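Local atomic coordinates of DNA-directed RNA polymerase subunit L (Thermoplasma acidophilum, PDB entry 1XPP), a protein that forms part of the archaeal RNA polymerase, the enzyme that transcribes DNA into RNA, and belongs to the Rpo11/RPB11 family of dimerising subunits. Residues T37-V48 and A77-L88. Sequence-based numbering, arbitrary orientation.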
loop_
_atom_site.group_PDB
_atom_site.type_symbol
_atom_site.label_atom_id
_atom_site.label_comp_id
_atom_site.label_asym_id
_atom_site.label_seq_id
_atom_site.Cartn_x
_atom_site.Cartn_y
_atom_site.Cartn_z
ATOM N N THR D 37 -1.527 17.940 -5.250
ATOM C CA THR D 37 -2.806 18.672 -5.172
ATOM C C THR D 37 -3.071 19.110 -3.733
ATOM O O THR D 37 -3.470 20.237 -3.469
ATOM C CB THR D 37 -3.985 17.814 -5.687
ATOM O OG1 THR D 37 -3.733 17.476 -7.042
ATOM C CG2 THR D 37 -5.324 18.578 -5.619
ATOM N N LEU D 38 -2.786 18.213 -2.801
ATOM C CA LEU D 38 -2.982 18.536 -1.414
ATOM C C LEU D 38 -2.130 19.731 -0.978
ATOM O O LEU D 38 -2.606 20.651 -0.312
ATOM C CB LEU D 38 -2.698 17.303 -0.564
ATOM C CG LEU D 38 -2.819 17.529 0.936
ATOM C CD1 LEU D 38 -4.201 18.070 1.347
ATOM C CD2 LEU D 38 -2.473 16.251 1.683
ATOM N N VAL D 39 -0.855 19.706 -1.371
ATOM C CA VAL D 39 0.073 20.767 -1.031
ATOM C C VAL D 39 -0.334 22.083 -1.716
ATOM O O VAL D 39 -0.351 23.135 -1.058
ATOM C CB VAL D 39 1.540 20.299 -1.305
ATOM C CG1 VAL D 39 2.521 21.475 -1.285
ATOM C CG2 VAL D 39 1.957 19.249 -0.275
ATOM N N GLU D 40 -0.715 22.011 -2.996
ATOM C CA GLU D 40 -1.225 23.194 -3.726
ATOM C C GLU D 40 -2.399 23.819 -2.961
ATOM O O GLU D 40 -2.468 25.041 -2.751
ATOM C CB GLU D 40 -1.641 22.821 -5.142
ATOM C CG GLU D 40 -2.025 24.014 -6.021
ATOM C CD GLU D 40 -2.728 23.613 -7.320
ATOM O OE1 GLU D 40 -3.359 24.478 -7.973
ATOM O OE2 GLU D 40 -2.669 22.435 -7.699
ATOM N N GLU D 41 -3.286 22.966 -2.474
ATOM C CA GLU D 41 -4.403 23.465 -1.694
ATOM C C GLU D 41 -3.984 24.095 -0.358
ATOM O O GLU D 41 -4.475 25.180 0.016
ATOM C CB GLU D 41 -5.454 22.362 -1.506
ATOM C CG GLU D 41 -6.776 22.881 -0.913
ATOM C CD GLU D 41 -7.593 23.722 -1.891
ATOM O OE1 GLU D 41 -7.211 23.869 -3.062
ATOM O OE2 GLU D 41 -8.639 24.256 -1.466
ATOM N N ILE D 42 -3.085 23.445 0.377
ATOM C CA ILE D 42 -2.677 23.966 1.685
ATOM C C ILE D 42 -1.990 25.326 1.500
ATOM O O ILE D 42 -2.111 26.190 2.359
ATOM C CB ILE D 42 -1.702 23.003 2.395
ATOM C CG1 ILE D 42 -2.400 21.698 2.787
ATOM C CG2 ILE D 42 -1.092 23.652 3.635
ATOM C CD1 ILE D 42 -1.438 20.509 2.995
ATOM N N LEU D 43 -1.249 25.479 0.406
ATOM C CA LEU D 43 -0.572 26.754 0.110
ATOM C C LEU D 43 -1.508 27.945 -0.138
ATOM O O LEU D 43 -1.040 29.091 -0.135
ATOM C CB LEU D 43 0.361 26.580 -1.080
ATOM C CG LEU D 43 1.703 25.871 -0.837
ATOM C CD1 LEU D 43 2.370 25.487 -2.150
ATOM C CD2 LEU D 43 2.629 26.726 0.009
ATOM N N LYS D 44 -2.805 27.689 -0.342
ATOM C CA LYS D 44 -3.794 28.768 -0.561
ATOM C C LYS D 44 -4.249 29.366 0.769
ATOM O O LYS D 44 -4.873 30.434 0.809
ATOM C CB LYS D 44 -5.007 28.238 -1.307
ATOM C CG LYS D 44 -4.743 27.767 -2.722
ATOM C CD LYS D 44 -6.024 27.226 -3.303
ATOM C CE LYS D 44 -5.795 26.525 -4.594
ATOM N NZ LYS D 44 -7.070 25.926 -5.070
ATOM N N ASP D 45 -3.930 28.679 1.856
ATOM C CA ASP D 45 -4.360 29.041 3.212
ATOM C C ASP D 45 -3.505 30.189 3.763
ATOM O O ASP D 45 -2.277 30.088 3.827
ATOM C CB ASP D 45 -4.217 27.800 4.088
ATOM C CG ASP D 45 -4.786 27.960 5.491
ATOM O OD1 ASP D 45 -5.118 26.926 6.060
ATOM O OD2 ASP D 45 -4.885 29.075 6.051
ATOM N N ASP D 46 -4.141 31.283 4.164
ATOM C CA ASP D 46 -3.370 32.442 4.652
ATOM C C ASP D 46 -2.686 32.217 6.011
ATOM O O ASP D 46 -1.845 33.021 6.428
ATOM C CB ASP D 46 -4.242 33.707 4.678
ATOM C CG ASP D 46 -5.311 33.648 5.738
ATOM O OD1 ASP D 46 -5.180 34.395 6.728
ATOM O OD2 ASP D 46 -6.263 32.844 5.607
ATOM N N GLN D 47 -3.028 31.137 6.701
ATOM C CA GLN D 47 -2.410 30.819 7.977
ATOM C C GLN D 47 -1.156 29.967 7.795
ATOM O O GLN D 47 -0.463 29.665 8.776
ATOM C CB GLN D 47 -3.390 30.089 8.903
ATOM C CG GLN D 47 -4.688 30.874 9.190
ATOM C CD GLN D 47 -5.376 30.386 10.416
ATOM O OE1 GLN D 47 -4.908 30.631 11.531
ATOM N NE2 GLN D 47 -6.501 29.681 10.242
ATOM N N VAL D 48 -0.894 29.575 6.545
ATOM C CA VAL D 48 0.213 28.655 6.237
ATOM C C VAL D 48 1.463 29.419 5.833
ATOM O O VAL D 48 1.422 30.302 4.965
ATOM C CB VAL D 48 -0.193 27.618 5.153
ATOM C CG1 VAL D 48 1.035 26.838 4.623
ATOM C CG2 VAL D 48 -1.167 26.667 5.751
ATOM N N ALA D 77 -4.440 23.029 9.346
ATOM C CA ALA D 77 -4.244 23.500 7.991
ATOM C C ALA D 77 -4.417 22.313 7.047
ATOM O O ALA D 77 -5.052 22.435 6.005
ATOM C CB ALA D 77 -2.856 24.184 7.800
ATOM N N ILE D 78 -3.864 21.158 7.405
ATOM C CA ILE D 78 -4.065 19.962 6.584
ATOM C C ILE D 78 -5.569 19.611 6.498
ATOM O O ILE D 78 -6.097 19.408 5.392
ATOM C CB ILE D 78 -3.254 18.774 7.078
ATOM C CG1 ILE D 78 -1.761 19.120 6.959
ATOM C CG2 ILE D 78 -3.694 17.492 6.309
ATOM C CD1 ILE D 78 -0.812 18.094 7.569
ATOM N N LYS D 79 -6.245 19.597 7.640
ATOM C CA LYS D 79 -7.683 19.283 7.643
ATOM C C LYS D 79 -8.467 20.252 6.750
ATOM O O LYS D 79 -9.311 19.803 5.953
ATOM C CB LYS D 79 -8.273 19.293 9.057
ATOM C CG LYS D 79 -9.763 18.869 9.064
ATOM C CD LYS D 79 -10.353 18.783 10.460
ATOM C CE LYS D 79 -11.839 18.395 10.356
ATOM N NZ LYS D 79 -12.442 18.486 11.726
ATOM N N ARG D 80 -8.241 21.559 6.884
ATOM C CA ARG D 80 -8.975 22.536 6.047
ATOM C C ARG D 80 -8.848 22.210 4.569
ATOM O O ARG D 80 -9.839 22.241 3.789
ATOM C CB ARG D 80 -8.512 23.982 6.331
ATOM C CG ARG D 80 -8.919 24.449 7.762
ATOM C CD ARG D 80 -8.605 25.947 7.986
ATOM N NE ARG D 80 -7.188 26.326 7.906
ATOM C CZ ARG D 80 -6.365 26.329 8.953
ATOM N NH1 ARG D 80 -6.780 25.920 10.153
ATOM N NH2 ARG D 80 -5.097 26.722 8.776
ATOM N N ALA D 81 -7.616 21.897 4.155
ATOM C CA ALA D 81 -7.369 21.612 2.748
ATOM C C ALA D 81 -8.035 20.347 2.264
ATOM O O ALA D 81 -8.583 20.333 1.145
ATOM C CB ALA D 81 -5.876 21.534 2.467
ATOM N N VAL D 82 -7.943 19.266 3.054
ATOM C CA VAL D 82 -8.578 17.986 2.691
ATOM C C VAL D 82 -10.089 18.201 2.567
ATOM O O VAL D 82 -10.705 17.755 1.599
ATOM C CB VAL D 82 -8.291 16.875 3.715
ATOM C CG1 VAL D 82 -9.060 15.638 3.389
ATOM C CG2 VAL D 82 -6.780 16.581 3.718
ATOM N N ARG D 83 -10.666 18.892 3.532
ATOM C CA ARG D 83 -12.133 19.098 3.485
ATOM C C ARG D 83 -12.509 19.975 2.281
ATOM O O ARG D 83 -13.572 19.745 1.651
ATOM C CB ARG D 83 -12.675 19.674 4.802
ATOM C CG ARG D 83 -12.368 18.807 6.053
ATOM C CD ARG D 83 -13.127 17.452 6.133
ATOM N NE ARG D 83 -12.435 16.468 6.987
ATOM C CZ ARG D 83 -13.033 15.438 7.581
ATOM N NH1 ARG D 83 -14.353 15.280 7.453
ATOM N NH2 ARG D 83 -12.325 14.576 8.311
ATOM N N LYS D 84 -11.703 20.989 1.952
ATOM C CA LYS D 84 -12.007 21.800 0.750
ATOM C C LYS D 84 -11.967 20.926 -0.495
ATOM O O LYS D 84 -12.841 21.023 -1.367
ATOM C CB LYS D 84 -11.015 22.954 0.591
ATOM C CG LYS D 84 -11.202 24.089 1.572
ATOM C CD LYS D 84 -10.359 25.273 1.122
ATOM C CE LYS D 84 -9.692 25.987 2.279
ATOM N NZ LYS D 84 -8.591 26.905 1.799
ATOM N N LEU D 85 -10.957 20.061 -0.586
ATOM C CA LEU D 85 -10.794 19.206 -1.763
ATOM C C LEU D 85 -11.939 18.197 -1.923
ATOM O O LEU D 85 -12.426 17.970 -3.030
ATOM C CB LEU D 85 -9.451 18.474 -1.737
ATOM C CG LEU D 85 -8.285 19.438 -2.021
ATOM C CD1 LEU D 85 -6.960 18.734 -1.715
ATOM C CD2 LEU D 85 -8.258 19.980 -3.431
ATOM N N SER D 86 -12.375 17.627 -0.804
ATOM C CA SER D 86 -13.507 16.712 -0.812
ATOM C C SER D 86 -14.724 17.450 -1.347
ATOM O O SER D 86 -15.463 16.922 -2.210
ATOM C CB SER D 86 -13.750 16.286 0.640
ATOM O OG SER D 86 -12.641 15.485 1.072
ATOM N N LYS D 87 -14.931 18.674 -0.868
ATOM C CA LYS D 87 -16.092 19.466 -1.330
ATOM C C LYS D 87 -16.001 19.808 -2.807
ATOM O O LYS D 87 -17.007 19.752 -3.526
ATOM C CB LYS D 87 -16.218 20.744 -0.525
ATOM C CG LYS D 87 -17.355 21.635 -1.006
ATOM C CD LYS D 87 -17.526 22.868 -0.158
ATOM C CE LYS D 87 -18.598 23.761 -0.762
ATOM N NZ LYS D 87 -19.812 22.989 -1.100
ATOM N N LEU D 88 -14.803 20.163 -3.266
ATOM C CA LEU D 88 -14.605 20.497 -4.694
ATOM C C LEU D 88 -15.064 19.362 -5.619
ATOM O O LEU D 88 -15.823 19.599 -6.568
ATOM C CB LEU D 88 -13.119 20.851 -4.981
ATOM C CG LEU D 88 -12.728 22.316 -4.692
ATOM C CD1 LEU D 88 -11.216 22.410 -4.624
ATOM C CD2 LEU D 88 -13.223 23.265 -5.782
HETATM O O HOH W 1 -6.348 25.201 2.170
HETATM O O HOH W 2 -5.077 24.695 4.429
#
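A81 presses its methyl into the side of helix 37-42, where I42 CG1 lies 3.5 Å from A81 CB, tighter than usual for carbons. The axes of 37-42 and 77-88 approach to 8.9 Å at 111°, a closeness consistent with the small A81 at the crossing. Packing here is apolar: L38, with CG anti to its own N (chi1 178°), sends CD1 across V82 CG2 at 3.8 Å, and the I42 CD1 methyl faces I78 CG1. E41 and L85 run alongside one another, pointing opposite ways, E41 CB and CG against the leucine's CD1 and CG. L38 and I78 rest on strand 64-69, while Y89 of the second subunit packs on T37 and L85. This is the RBP11-like dimerisation fold, a short helix and the start of a long one packed on an antiparallel sheet, the former crossing the first turns of helix 74-105. Toward D45 and Q47 the contact becomes polar and partly exposed, with waters between. R80 grips D45 OD1 side-on with two nitrogens, NH2 at 2.7 Å and NE at 2.8 Å, both bonds bent; the guanidinium is turned 75° from the carboxylate. D45 OD2 accepts from Q47 N in an Asx turn, and Q47 NE2 lies over one guanidinium face, its amide nearly parallel to it; Q47 OE1 is bound by S71. One water joins D45 OD1 to A77 O, another E41 O to K84 NZ. An alanine at D45 would probably leave R80 without its carboxylate mate and the turn to Q47 without its side-chain acceptor. On the solvent side K84 passes CB and CD over E41 OE2 (CD at 3.3 Å), its NZ 4.2 Å from that oxygen, too far for a salt bridge, whereas K44 NZ pairs with E41 OE1 at 2.9 Å.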